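Side-chain contacts in aspartate semialdehyde dehydrogenase (Francisella tularensis subsp. tularensis, PDB 4WOJ), which probably catalyses the NADPH-dependent reductive dephosphorylation of L-aspartyl-4-phosphate to L-aspartate-semialdehyde, an early step toward lysine, methionine and threonine: residues B[292-297]-B[304-309]; B[332-337]-B[342-347]. All blocks are in the same frame, centred on the assembly; numbering follows the deposited sequence.

How the interactions relate
The two contacts illustrate how one sheet can be packed on one face and used for assembly on the other. Both belong to the dimerisation domain, and their centres lie about 10 Å apart. Interaction 1 comes first along the chain and sets helix 290-298 against strand 304-307, the outermost strand on its side of the mixed sheet. Interaction 2 follows as the hairpin of strands 329-336 and 343-351, whose first strand is the neighbour of 304-307. The same helix also packs on interaction 2: Ile293 on Phe344 and Lys294 on Ile334. Asn309 and Arg333 join the two contacts through a probable hydrogen bond, and both residues also bond to the second subunit.

Interaction 1 (B[292-297]-B[304-309]); sequences EIKQKI and VKVIDN. With NA (sodium ion), chain F.
The carbonyl O of Val306 binds a sodium ion at 2.0 Å, short enough for sodium that the exact value is doubtful, while the side chain of Val306 turns to Ile297, their CG2 methyls 4.0 Å apart. A water molecule is the ion's second ligand. No hydrogen bond crosses the contact, and a few methyl groups do the packing. Ile297 holds CG2 anti to its backbone N, and this one branch serves both valines, lying 3.8 Å from Val304 CG1. The side chains cross at about a right angle. Val304 CG1 also rests 3.3 Å from the carbonyl O of Ile297, close to the end of the helix. The helix links strand 275-284 to the parallel strand 304-307, a beta-alpha-beta crossover that passes two strands of the mixed sheet, and its direction runs at 148° to the short strand. Ile331 and Ile334 of strand 329-336 extend the apolar patch, and Leu153 packs on Ile297. About a turn earlier in the helix, Lys294 bends at chi3 (50°) and again at chi4, bringing NZ to 4.1 Å from Val306 CG1. Its amine stays 5.6 Å from Asp308 OD1, where attraction could act only at a distance.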
# COMPACT_ATOMS: atom_id res chain seq x y z
N GLU B 292 -14.60 -16.70 -15.85
CA GLU B 292 -15.45 -17.39 -14.90
C GLU B 292 -15.29 -16.73 -13.53
O GLU B 292 -16.24 -16.58 -12.79
CB GLU B 292 -15.08 -18.85 -14.80
CG GLU B 292 -15.28 -19.65 -16.08
CD GLU B 292 -14.75 -21.10 -15.92
OE1 GLU B 292 -15.55 -22.05 -15.82
OE2 GLU B 292 -13.53 -21.28 -15.85
N ILE B 293 -14.06 -16.35 -13.21
CA ILE B 293 -13.71 -15.71 -11.95
C ILE B 293 -14.45 -14.34 -11.84
O ILE B 293 -15.07 -14.06 -10.81
CB ILE B 293 -12.17 -15.58 -11.83
CG1 ILE B 293 -11.55 -16.95 -11.57
CG2 ILE B 293 -11.74 -14.62 -10.74
CD1 ILE B 293 -10.07 -17.03 -11.89
N LYS B 294 -14.41 -13.53 -12.90
CA LYS B 294 -15.10 -12.22 -12.87
C LYS B 294 -16.58 -12.46 -12.71
O LYS B 294 -17.22 -11.83 -11.89
CB LYS B 294 -14.88 -11.42 -14.16
CG LYS B 294 -13.41 -11.09 -14.49
CD LYS B 294 -13.07 -10.82 -15.96
CE LYS B 294 -14.00 -9.81 -16.67
NZ LYS B 294 -14.59 -8.76 -15.79
N GLN B 295 -17.10 -13.43 -13.45
CA GLN B 295 -18.53 -13.71 -13.40
C GLN B 295 -18.95 -13.97 -11.96
O GLN B 295 -19.77 -13.23 -11.40
CB GLN B 295 -18.89 -14.88 -14.33
CG GLN B 295 -20.38 -15.19 -14.37
CD GLN B 295 -21.21 -14.03 -14.93
OE1 GLN B 295 -20.70 -13.16 -15.66
NE2 GLN B 295 -22.51 -14.03 -14.61
N LYS B 296 -18.37 -15.00 -11.37
CA LYS B 296 -18.63 -15.36 -9.97
C LYS B 296 -18.48 -14.14 -9.05
O LYS B 296 -19.34 -13.89 -8.22
CB LYS B 296 -17.68 -16.45 -9.47
CG LYS B 296 -17.58 -17.65 -10.39
CD LYS B 296 -18.26 -18.86 -9.84
CE LYS B 296 -17.91 -20.06 -10.69
NZ LYS B 296 -19.15 -20.84 -10.95
N ILE B 297 -17.37 -13.41 -9.19
CA ILE B 297 -17.13 -12.27 -8.32
C ILE B 297 -18.32 -11.28 -8.42
O ILE B 297 -18.87 -10.84 -7.42
CB ILE B 297 -15.81 -11.55 -8.63
CG1 ILE B 297 -14.66 -12.25 -7.94
CG2 ILE B 297 -15.88 -10.07 -8.16
CD1 ILE B 297 -13.31 -11.80 -8.44
N VAL B 304 -20.84 -5.58 -4.70
CA VAL B 304 -19.64 -5.87 -5.47
C VAL B 304 -19.69 -5.08 -6.78
O VAL B 304 -20.64 -5.16 -7.50
CB VAL B 304 -19.51 -7.38 -5.78
CG1 VAL B 304 -18.44 -7.66 -6.80
CG2 VAL B 304 -19.19 -8.12 -4.51
N LYS B 305 -18.64 -4.33 -7.07
CA LYS B 305 -18.61 -3.49 -8.26
C LYS B 305 -17.35 -3.78 -9.01
O LYS B 305 -16.26 -3.43 -8.58
CB LYS B 305 -18.67 -2.03 -7.85
CG LYS B 305 -18.68 -1.09 -9.01
CD LYS B 305 -19.01 0.31 -8.52
CE LYS B 305 -19.45 1.21 -9.67
NZ LYS B 305 -18.24 1.84 -10.25
N VAL B 306 -17.48 -4.44 -10.15
CA VAL B 306 -16.30 -4.80 -10.89
C VAL B 306 -15.81 -3.63 -11.72
O VAL B 306 -16.57 -2.92 -12.32
CB VAL B 306 -16.53 -6.01 -11.74
CG1 VAL B 306 -15.32 -6.26 -12.61
CG2 VAL B 306 -16.80 -7.21 -10.85
N ILE B 307 -14.51 -3.44 -11.70
CA ILE B 307 -13.87 -2.36 -12.39
C ILE B 307 -12.99 -2.99 -13.43
O ILE B 307 -12.06 -3.71 -13.10
CB ILE B 307 -13.00 -1.57 -11.43
CG1 ILE B 307 -13.82 -1.09 -10.25
CG2 ILE B 307 -12.40 -0.37 -12.12
CD1 ILE B 307 -15.08 -0.33 -10.61
N ASP B 308 -13.28 -2.67 -14.68
CA ASP B 308 -12.62 -3.27 -15.81
C ASP B 308 -11.14 -2.95 -15.80
O ASP B 308 -10.72 -1.85 -15.44
CB ASP B 308 -13.32 -2.77 -17.09
CG ASP B 308 -12.64 -3.20 -18.34
OD1 ASP B 308 -12.59 -4.41 -18.62
OD2 ASP B 308 -12.14 -2.32 -19.07
N ASN B 309 -10.36 -3.94 -16.20
CA ASN B 309 -8.92 -3.89 -16.02
C ASN B 309 -8.26 -3.06 -17.09
O ASN B 309 -7.58 -3.58 -17.96
CB ASN B 309 -8.36 -5.30 -16.02
CG ASN B 309 -6.94 -5.38 -15.51
OD1 ASN B 309 -6.42 -4.45 -14.89
ND2 ASN B 309 -6.31 -6.48 -15.77
NA NA F . -17.95 -2.87 -13.72
O HOH W 1 -18.01 -0.80 -13.00

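Interaction 2 (B[332-337]-B[342-347])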
# COMPACT_ATOMS: atom_id res chain seq x y z
N GLY B 332 -11.00 -4.85 -8.78
CA GLY B 332 -10.47 -4.75 -10.13
C GLY B 332 -9.10 -5.33 -10.27
O GLY B 332 -8.62 -5.99 -9.39
N ARG B 333 -8.48 -5.07 -11.41
CA ARG B 333 -7.18 -5.57 -11.72
C ARG B 333 -7.23 -7.11 -11.64
O ARG B 333 -6.27 -7.76 -11.31
CB ARG B 333 -6.12 -4.98 -10.78
CG ARG B 333 -6.01 -3.46 -10.81
CD ARG B 333 -5.60 -2.88 -12.15
NE ARG B 333 -4.69 -3.77 -12.88
CZ ARG B 333 -3.37 -3.87 -12.70
NH1 ARG B 333 -2.73 -3.15 -11.79
NH2 ARG B 333 -2.67 -4.73 -13.45
N ILE B 334 -8.39 -7.66 -11.96
CA ILE B 334 -8.62 -9.08 -11.87
C ILE B 334 -7.87 -9.78 -12.99
O ILE B 334 -8.17 -9.62 -14.15
CB ILE B 334 -10.12 -9.43 -11.96
CG1 ILE B 334 -10.89 -8.77 -10.81
CG2 ILE B 334 -10.32 -10.94 -11.95
CD1 ILE B 334 -12.36 -8.55 -11.07
N LYS B 335 -6.87 -10.56 -12.64
CA LYS B 335 -6.05 -11.18 -13.64
C LYS B 335 -5.54 -12.51 -13.16
O LYS B 335 -5.52 -12.81 -11.96
CB LYS B 335 -4.91 -10.26 -13.99
CG LYS B 335 -3.92 -10.06 -12.87
CD LYS B 335 -2.78 -9.15 -13.28
CE LYS B 335 -1.58 -9.34 -12.36
NZ LYS B 335 -0.89 -8.04 -12.09
N SER B 336 -5.15 -13.32 -14.11
CA SER B 336 -4.52 -14.62 -13.82
C SER B 336 -3.09 -14.34 -13.43
O SER B 336 -2.58 -13.25 -13.61
CB SER B 336 -4.54 -15.48 -15.07
OG SER B 336 -3.83 -14.80 -16.07
N SER B 337 -2.46 -15.34 -12.88
CA SER B 337 -1.19 -15.22 -12.20
C SER B 337 -0.16 -16.19 -12.83
O SER B 337 -0.51 -17.24 -13.28
CB SER B 337 -1.38 -15.62 -10.73
OG SER B 337 -0.20 -15.42 -9.96
N ASP B 342 -3.78 -22.03 -10.79
CA ASP B 342 -4.97 -21.84 -9.95
C ASP B 342 -5.00 -20.53 -9.11
O ASP B 342 -5.89 -20.33 -8.31
CB ASP B 342 -5.21 -23.07 -9.06
CG ASP B 342 -3.98 -23.48 -8.26
OD1 ASP B 342 -3.02 -22.70 -8.21
OD2 ASP B 342 -3.99 -24.61 -7.67
N ILE B 343 -4.04 -19.65 -9.30
CA ILE B 343 -3.98 -18.44 -8.50
C ILE B 343 -4.42 -17.28 -9.35
O ILE B 343 -4.04 -17.20 -10.49
CB ILE B 343 -2.56 -18.19 -7.95
CG1 ILE B 343 -2.20 -19.32 -6.97
CG2 ILE B 343 -2.47 -16.81 -7.30
CD1 ILE B 343 -0.78 -19.27 -6.46
N PHE B 344 -5.26 -16.42 -8.82
CA PHE B 344 -5.52 -15.12 -9.49
C PHE B 344 -5.23 -13.96 -8.57
O PHE B 344 -5.12 -14.13 -7.37
CB PHE B 344 -6.95 -15.01 -10.05
CG PHE B 344 -7.99 -14.64 -9.03
CD1 PHE B 344 -8.63 -15.63 -8.30
CD2 PHE B 344 -8.44 -13.33 -8.90
CE1 PHE B 344 -9.61 -15.32 -7.39
CE2 PHE B 344 -9.41 -13.02 -7.98
CZ PHE B 344 -9.99 -14.01 -7.21
N HIS B 345 -5.05 -12.80 -9.17
CA HIS B 345 -4.85 -11.53 -8.44
C HIS B 345 -5.98 -10.58 -8.71
O HIS B 345 -6.57 -10.59 -9.79
CB HIS B 345 -3.59 -10.84 -8.93
CG HIS B 345 -2.38 -11.72 -8.93
ND1 HIS B 345 -1.61 -11.93 -7.80
CD2 HIS B 345 -1.80 -12.44 -9.92
CE1 HIS B 345 -0.60 -12.73 -8.10
NE2 HIS B 345 -0.69 -13.04 -9.38
N CYS B 346 -6.26 -9.72 -7.73
CA CYS B 346 -7.18 -8.63 -7.89
C CYS B 346 -6.84 -7.63 -6.82
O CYS B 346 -6.01 -7.93 -5.99
CB CYS B 346 -8.64 -9.05 -7.76
SG CYS B 346 -9.08 -9.88 -6.23
N PHE B 347 -7.44 -6.45 -6.92
CA PHE B 347 -7.28 -5.33 -5.98
C PHE B 347 -8.67 -4.81 -5.66
O PHE B 347 -9.43 -4.57 -6.56
CB PHE B 347 -6.47 -4.19 -6.61
CG PHE B 347 -5.98 -3.15 -5.64
CD1 PHE B 347 -4.84 -3.34 -4.91
CD2 PHE B 347 -6.64 -1.90 -5.52
CE1 PHE B 347 -4.38 -2.36 -4.04
CE2 PHE B 347 -6.19 -0.93 -4.66
CZ PHE B 347 -5.06 -1.15 -3.91
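Ser337 and His345 meet at the turn end of the hairpin, where Ser337 OG lies 2.5 Å from His345 NE2, a very short hydrogen bond of doubtful exact length. The hydroxyl is anti to the backbone N of Ser337 (chi1 -175°), which carries it over to the imidazole. Ser336 O lies in the plane of the same ring, at its edge. Back along the strand, Lys335 takes the crowded chi1 position (67°) and lays its chain obliquely across His345, CE being 4.0 Å from CD2. Beneath these side chains the backbones pair antiparallel: Lys335 N bonds to His345 O at 2.9 Å and His345 N to Lys335 O at 2.8 Å, while Gly332 and Phe347 form a second hydrogen-bonded pair. Between the pairs Arg333 and Ile334 stand against Cys346 alone, a beta bulge in which Arg333 has left-handed backbone angles. Ile334 CG1 packs on Cys346 CB at 3.8 Å. Farther out, Thr281 OG1 bonds to His345 ND1 and Leu339 N to Ser337 OG. Asn309 OD1 accepts from Arg333 NE, and Glu244 of the second subunit makes salt bridges with Arg333 and Lys335, whose NZ also bonds to Gly265 O of that subunit. Held through both nitrogens, the imidazole should rotate little, and the nearby lysine charge might disfavour a second proton on the ring, an effect that Glu244 of the second subunit probably dampens.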